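Local coordinates for uncharacterized protein MJ0236 (Methanocaldococcus jannaschii DSM 2661, PDB 2PHP) that probably phosphorylates hydroxymethylpyrimidine and its monophosphate and, through the C-terminal ThiN domain modelled here, condenses the diphosphate with a thiazole phosphate into thiamine phosphate, at residues Arg56-Lys61 against Tyr66-Ile71; Ser16-Leu21 against Ser35-Ser40. All coordinates share one frame; numbering follows the deposited sequence.

Contact 1 (Arg56-Lys61 against Tyr66-Ile71)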
loop_
_atom_site.group_PDB
_atom_site.type_symbol
_atom_site.label_atom_id
_atom_site.label_comp_id
_atom_site.label_asym_id
_atom_site.label_seq_id
_atom_site.Cartn_x
_atom_site.Cartn_y
_atom_site.Cartn_z
ATOM N N ARG B 56 -5.218 8.215 -6.369
ATOM C CA ARG B 56 -6.658 8.436 -6.383
ATOM C C ARG B 56 -7.353 7.341 -5.595
ATOM O O ARG B 56 -6.710 6.403 -5.138
ATOM C CB ARG B 56 -7.198 8.459 -7.818
ATOM C CG ARG B 56 -7.244 9.874 -8.411
ATOM C CD ARG B 56 -8.182 9.979 -9.602
ATOM N NE ARG B 56 -8.409 11.378 -9.962
ATOM C CZ ARG B 56 -9.331 11.801 -10.824
ATOM N NH1 ARG B 56 -10.125 10.935 -11.436
ATOM N NH2 ARG B 56 -9.480 13.101 -11.050
ATOM N N ILE B 57 -8.663 7.476 -5.414
ATOM C CA ILE B 57 -9.425 6.458 -4.713
ATOM C C ILE B 57 -10.037 5.604 -5.808
ATOM O O ILE B 57 -10.747 6.122 -6.673
ATOM C CB ILE B 57 -10.528 7.089 -3.849
ATOM C CG1 ILE B 57 -9.878 7.995 -2.803
ATOM C CG2 ILE B 57 -11.355 5.990 -3.175
ATOM C CD1 ILE B 57 -10.832 8.885 -2.068
ATOM N N ILE B 58 -9.733 4.310 -5.804
ATOM C CA ILE B 58 -10.247 3.416 -6.835
ATOM C C ILE B 58 -10.937 2.179 -6.279
ATOM O O ILE B 58 -10.750 1.806 -5.116
ATOM C CB ILE B 58 -9.117 2.959 -7.800
ATOM C CG1 ILE B 58 -8.098 2.100 -7.049
ATOM C CG2 ILE B 58 -8.413 4.176 -8.409
ATOM C CD1 ILE B 58 -7.039 1.476 -7.967
ATOM N N LYS B 59 -11.729 1.535 -7.128
ATOM C CA LYS B 59 -12.461 0.348 -6.712
ATOM C C LYS B 59 -11.565 -0.859 -6.511
ATOM O O LYS B 59 -10.580 -1.039 -7.223
ATOM C CB LYS B 59 -13.540 -0.018 -7.742
ATOM C CG LYS B 59 -14.747 0.906 -7.734
ATOM C CD LYS B 59 -15.834 0.442 -8.707
ATOM C CE LYS B 59 -17.078 1.338 -8.619
ATOM N NZ LYS B 59 -18.171 0.894 -9.531
ATOM N N ASN B 60 -11.893 -1.657 -5.502
ATOM C CA ASN B 60 -11.177 -2.895 -5.239
ATOM C C ASN B 60 -12.186 -3.897 -5.786
ATOM O O ASN B 60 -13.236 -4.111 -5.180
ATOM C CB ASN B 60 -10.984 -3.129 -3.737
ATOM C CG ASN B 60 -10.311 -4.458 -3.441
ATOM O OD1 ASN B 60 -10.442 -5.410 -4.208
ATOM N ND2 ASN B 60 -9.607 -4.535 -2.317
ATOM N N LYS B 61 -11.880 -4.488 -6.937
ATOM C CA LYS B 61 -12.786 -5.437 -7.587
ATOM C C LYS B 61 -13.309 -6.586 -6.723
ATOM O O LYS B 61 -14.407 -7.086 -6.983
ATOM C CB LYS B 61 -12.141 -6.004 -8.863
ATOM C CG LYS B 61 -12.646 -5.364 -10.165
ATOM C CD LYS B 61 -11.957 -4.045 -10.495
ATOM C CE LYS B 61 -10.477 -4.260 -10.826
ATOM N NZ LYS B 61 -10.282 -5.305 -11.866
ATOM N N TYR B 66 -9.593 1.210 -2.741
ATOM C CA TYR B 66 -8.214 1.504 -2.363
ATOM C C TYR B 66 -7.970 3.012 -2.370
ATOM O O TYR B 66 -8.380 3.715 -3.313
ATOM C CB TYR B 66 -7.220 0.899 -3.364
ATOM C CG TYR B 66 -7.229 -0.604 -3.490
ATOM C CD1 TYR B 66 -6.739 -1.411 -2.466
ATOM C CD2 TYR B 66 -7.679 -1.218 -4.662
ATOM C CE1 TYR B 66 -6.688 -2.793 -2.609
ATOM C CE2 TYR B 66 -7.633 -2.592 -4.813
ATOM C CZ TYR B 66 -7.132 -3.375 -3.780
ATOM O OH TYR B 66 -7.054 -4.743 -3.924
ATOM N N ILE B 67 -7.303 3.508 -1.333
ATOM C CA ILE B 67 -6.947 4.921 -1.286
ATOM C C ILE B 67 -5.458 4.919 -1.634
ATOM O O ILE B 67 -4.625 4.451 -0.856
ATOM C CB ILE B 67 -7.216 5.528 0.093
ATOM C CG1 ILE B 67 -8.717 5.418 0.392
ATOM C CG2 ILE B 67 -6.794 6.994 0.104
ATOM C CD1 ILE B 67 -9.166 6.087 1.663
ATOM N N VAL B 68 -5.139 5.436 -2.816
ATOM C CA VAL B 68 -3.770 5.416 -3.328
ATOM C C VAL B 68 -2.994 6.731 -3.328
ATOM O O VAL B 68 -3.494 7.755 -3.791
ATOM C CB VAL B 68 -3.770 4.866 -4.790
ATOM C CG1 VAL B 68 -2.333 4.575 -5.262
ATOM C CG2 VAL B 68 -4.645 3.609 -4.871
ATOM N N GLY B 69 -1.757 6.680 -2.838
ATOM C CA GLY B 69 -0.918 7.865 -2.817
ATOM C C GLY B 69 -0.902 8.615 -1.494
ATOM O O GLY B 69 -1.478 8.165 -0.497
ATOM N N ASP B 70 -0.239 9.768 -1.494
ATOM C CA ASP B 70 -0.114 10.597 -0.302
ATOM C C ASP B 70 -0.748 11.951 -0.529
ATOM O O ASP B 70 -0.981 12.357 -1.668
ATOM C CB ASP B 70 1.364 10.818 0.040
ATOM C CG ASP B 70 2.146 9.528 0.085
ATOM O OD1 ASP B 70 1.759 8.625 0.857
ATOM O OD2 ASP B 70 3.145 9.421 -0.656
ATOM N N ILE B 71 -1.016 12.657 0.563
ATOM C CA ILE B 71 -1.590 13.978 0.452
ATOM C C ILE B 71 -0.443 14.956 0.306
ATOM O O ILE B 71 0.434 15.026 1.157
ATOM C CB ILE B 71 -2.414 14.337 1.683
ATOM C CG1 ILE B 71 -3.651 13.449 1.728
ATOM C CG2 ILE B 71 -2.806 15.798 1.634
ATOM C CD1 ILE B 71 -4.517 13.659 2.946
#
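Tyr-66 and Ile-58 face each other as an antiparallel hydrogen-bonded pair in a short beta hairpin of the ThiN domain, strand 57-59 against strand 65-67. Tyr-66 N reaches Ile-58 O at 2.7 Å, and Ile-58 N returns a bond to Tyr-66 O.

The tyrosine begins at CB, which rests 4.0 Å from Ile-58 CG1. With CG anti to the carbonyl carbon (chi1 -62°), the ring runs out over Asn-60. Its CD2 passes Lys-59 O, and Asn-60 CB sits over one face, 4.0 Å from the centroid of the Tyr-66 ring, a CH-pi contact with CE2 nearest. Further out the asparagine amide stacks on the ring, the two planes only 16° apart, with ND2 3.1 Å from Tyr-66 CZ. The hydroxyl bonds to Thr-54 of the second subunit, while Asn-60 OD1 takes the backbone N-H of Leu-62. A leucine in place of Tyr-66 would probably leave the Asn-60 amide without its flat partner and cost Thr-54 of the second subunit its bond across the interface.

On the side away from Asn-60, Ile-57 and Ile-67 form the non-hydrogen-bonded pair, and Val-68 N bonds to Arg-56 O at 3.0 Å, tilted 35° out of the carbonyl plane.

Contact 2 (Ser16-Leu21 against Ser35-Ser40)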
loop_
_atom_site.group_PDB
_atom_site.type_symbol
_atom_site.label_atom_id
_atom_site.label_comp_id
_atom_site.label_asym_id
_atom_site.label_seq_id
_atom_site.Cartn_x
_atom_site.Cartn_y
_atom_site.Cartn_z
ATOM N N SER B 16 -6.481 14.721 5.826
ATOM C CA SER B 16 -6.157 13.468 6.489
ATOM C C SER B 16 -7.344 12.916 7.275
ATOM O O SER B 16 -7.633 11.717 7.210
ATOM C CB SER B 16 -4.970 13.668 7.426
ATOM O OG SER B 16 -3.822 14.062 6.696
ATOM N N TYR B 17 -8.037 13.778 8.015
ATOM C CA TYR B 17 -9.179 13.302 8.783
ATOM C C TYR B 17 -10.326 12.938 7.846
ATOM O O TYR B 17 -11.052 11.982 8.097
ATOM C CB TYR B 17 -9.651 14.356 9.794
ATOM C CG TYR B 17 -10.765 13.837 10.672
ATOM C CD1 TYR B 17 -10.554 12.755 11.530
ATOM C CD2 TYR B 17 -12.039 14.395 10.618
ATOM C CE1 TYR B 17 -11.589 12.239 12.312
ATOM C CE2 TYR B 17 -13.078 13.889 11.393
ATOM C CZ TYR B 17 -12.846 12.813 12.234
ATOM O OH TYR B 17 -13.877 12.299 12.984
ATOM N N ALA B 18 -10.489 13.700 6.768
ATOM C CA ALA B 18 -11.546 13.412 5.805
ATOM C C ALA B 18 -11.353 12.006 5.243
ATOM O O ALA B 18 -12.326 11.277 5.049
ATOM C CB ALA B 18 -11.525 14.431 4.671
ATOM N N ILE B 19 -10.096 11.630 4.993
ATOM C CA ILE B 19 -9.774 10.313 4.446
ATOM C C ILE B 19 -10.031 9.221 5.496
ATOM O O ILE B 19 -10.531 8.132 5.176
ATOM C CB ILE B 19 -8.282 10.237 3.982
ATOM C CG1 ILE B 19 -8.018 11.254 2.869
ATOM C CG2 ILE B 19 -7.953 8.837 3.488
ATOM C CD1 ILE B 19 -8.811 11.001 1.606
ATOM N N TYR B 20 -9.684 9.519 6.745
ATOM C CA TYR B 20 -9.892 8.578 7.840
ATOM C C TYR B 20 -11.387 8.253 7.918
ATOM O O TYR B 20 -11.772 7.110 8.187
ATOM C CB TYR B 20 -9.400 9.195 9.150
ATOM C CG TYR B 20 -9.766 8.421 10.402
ATOM C CD1 TYR B 20 -8.996 7.339 10.839
ATOM C CD2 TYR B 20 -10.889 8.778 11.155
ATOM C CE1 TYR B 20 -9.338 6.632 12.003
ATOM C CE2 TYR B 20 -11.238 8.084 12.310
ATOM C CZ TYR B 20 -10.462 7.015 12.730
ATOM O OH TYR B 20 -10.831 6.340 13.876
ATOM N N LEU B 21 -12.228 9.256 7.669
ATOM C CA LEU B 21 -13.678 9.062 7.701
ATOM C C LEU B 21 -14.131 8.266 6.482
ATOM O O LEU B 21 -15.015 7.408 6.572
ATOM C CB LEU B 21 -14.409 10.413 7.726
ATOM C CG LEU B 21 -14.303 11.256 9.008
ATOM C CD1 LEU B 21 -15.022 12.591 8.827
ATOM C CD2 LEU B 21 -14.910 10.480 10.174
ATOM N N SER B 35 -11.735 8.627 -7.773
ATOM C CA SER B 35 -12.052 9.886 -7.109
ATOM C C SER B 35 -10.831 10.472 -6.424
ATOM O O SER B 35 -9.864 9.770 -6.138
ATOM C CB SER B 35 -13.117 9.681 -6.029
ATOM O OG SER B 35 -14.312 9.155 -6.552
ATOM N N ASN B 36 -10.883 11.770 -6.157
ATOM C CA ASN B 36 -9.806 12.417 -5.423
ATOM C C ASN B 36 -10.474 13.473 -4.558
ATOM O O ASN B 36 -11.603 13.885 -4.833
ATOM C CB ASN B 36 -8.788 13.071 -6.364
ATOM C CG ASN B 36 -7.430 13.306 -5.682
ATOM O OD1 ASN B 36 -7.313 13.250 -4.449
ATOM N ND2 ASN B 36 -6.404 13.573 -6.484
ATOM N N ILE B 37 -9.804 13.882 -3.494
ATOM C CA ILE B 37 -10.351 14.905 -2.618
ATOM C C ILE B 37 -9.241 15.935 -2.420
ATOM O O ILE B 37 -8.076 15.577 -2.193
ATOM C CB ILE B 37 -10.825 14.301 -1.267
ATOM C CG1 ILE B 37 -11.492 15.387 -0.414
ATOM C CG2 ILE B 37 -9.664 13.657 -0.544
ATOM C CD1 ILE B 37 -12.287 14.852 0.751
ATOM N N ALA B 38 -9.607 17.208 -2.535
ATOM C CA ALA B 38 -8.657 18.300 -2.421
ATOM C C ALA B 38 -9.154 19.451 -1.555
ATOM O O ALA B 38 -10.362 19.669 -1.393
ATOM C CB ALA B 38 -8.315 18.825 -3.808
ATOM N N GLU B 39 -8.202 20.195 -1.008
ATOM C CA GLU B 39 -8.519 21.345 -0.176
ATOM C C GLU B 39 -7.413 22.367 -0.379
ATOM O O GLU B 39 -6.229 22.015 -0.480
ATOM C CB GLU B 39 -8.606 20.951 1.296
ATOM C CG GLU B 39 -9.188 22.054 2.188
ATOM C CD GLU B 39 -9.284 21.644 3.654
ATOM O OE1 GLU B 39 -9.886 20.583 3.944
ATOM O OE2 GLU B 39 -8.765 22.386 4.523
ATOM N N SER B 40 -7.803 23.635 -0.443
ATOM C CA SER B 40 -6.845 24.706 -0.650
ATOM C C SER B 40 -6.697 25.601 0.561
ATOM O O SER B 40 -7.502 25.562 1.505
ATOM C CB SER B 40 -7.289 25.590 -1.807
ATOM O OG SER B 40 -8.388 26.390 -1.398
#
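Ala-18 and Ile-19 meet Ile-37 through methyl groups alone, and the flat groups sit to the sides of that meeting. The Tyr-17 ring has Leu-21 CG, one helical turn on, 3.7 Å above one face and offset toward the rim. On the strand side the flat group is the Asn-36 amide, whose OD1 receives Ile-37 N at 2.7 Å. That bond is bent, 130° at the hydrogen, and the donor stands 25° from the amide plane. A second donor to OD1 is Leu-53 N, from the neighbouring strand, so two backbone N-H groups hold the amide in place.

Ile-37 divides its two branches between two helix residues. With CG1 anti to the backbone N (chi1 -176°), the long branch extends until CD1 reaches Ala-18 CB at 4.0 Å.

This is helix-on-sheet packing in an alpha/beta domain: helix 8-22 lies over strand 37-40, which runs between strands 50-53 and 95-100 of the mixed sheet. Helix 167-185 shares that layer, its Val-171 touching both Ala-18 and Ile-37. Ala-38 points to the other face of the sheet, where Ile-79 and Ile-83 of helix 77-87 meet it.

The short branch of Ile-37 is left for Ile-19, whose CB does not aim at the strand but whose far end comes down to it. The two isoleucines slide past each other in opposite directions, and Ile-19 CD1 comes to rest 3.5 Å from Ile-37 CG2, a snug fit.

From the N terminus, helix 8-22 comes first, and contact 2 closes the loop that carries the chain from it to strand 37-40. The chain then returns through strand 50-53, and contact 1 closes the much tighter hairpin turn, so the two follow in series and neither nests nor crosses. They meet in space all the same, their centres about 12 Å apart. Ile-57 N lies 2.7 Å from Ser-35 O, a probable hydrogen bond from the hairpin to the run-in of strand 37-40. Ile-67 CD1 packs 3.5 Å from Ile-19 CG2, laying the hairpin against helix 8-22. After it, strand 71-73 rejoins the mixed sheet beside strand 50-53.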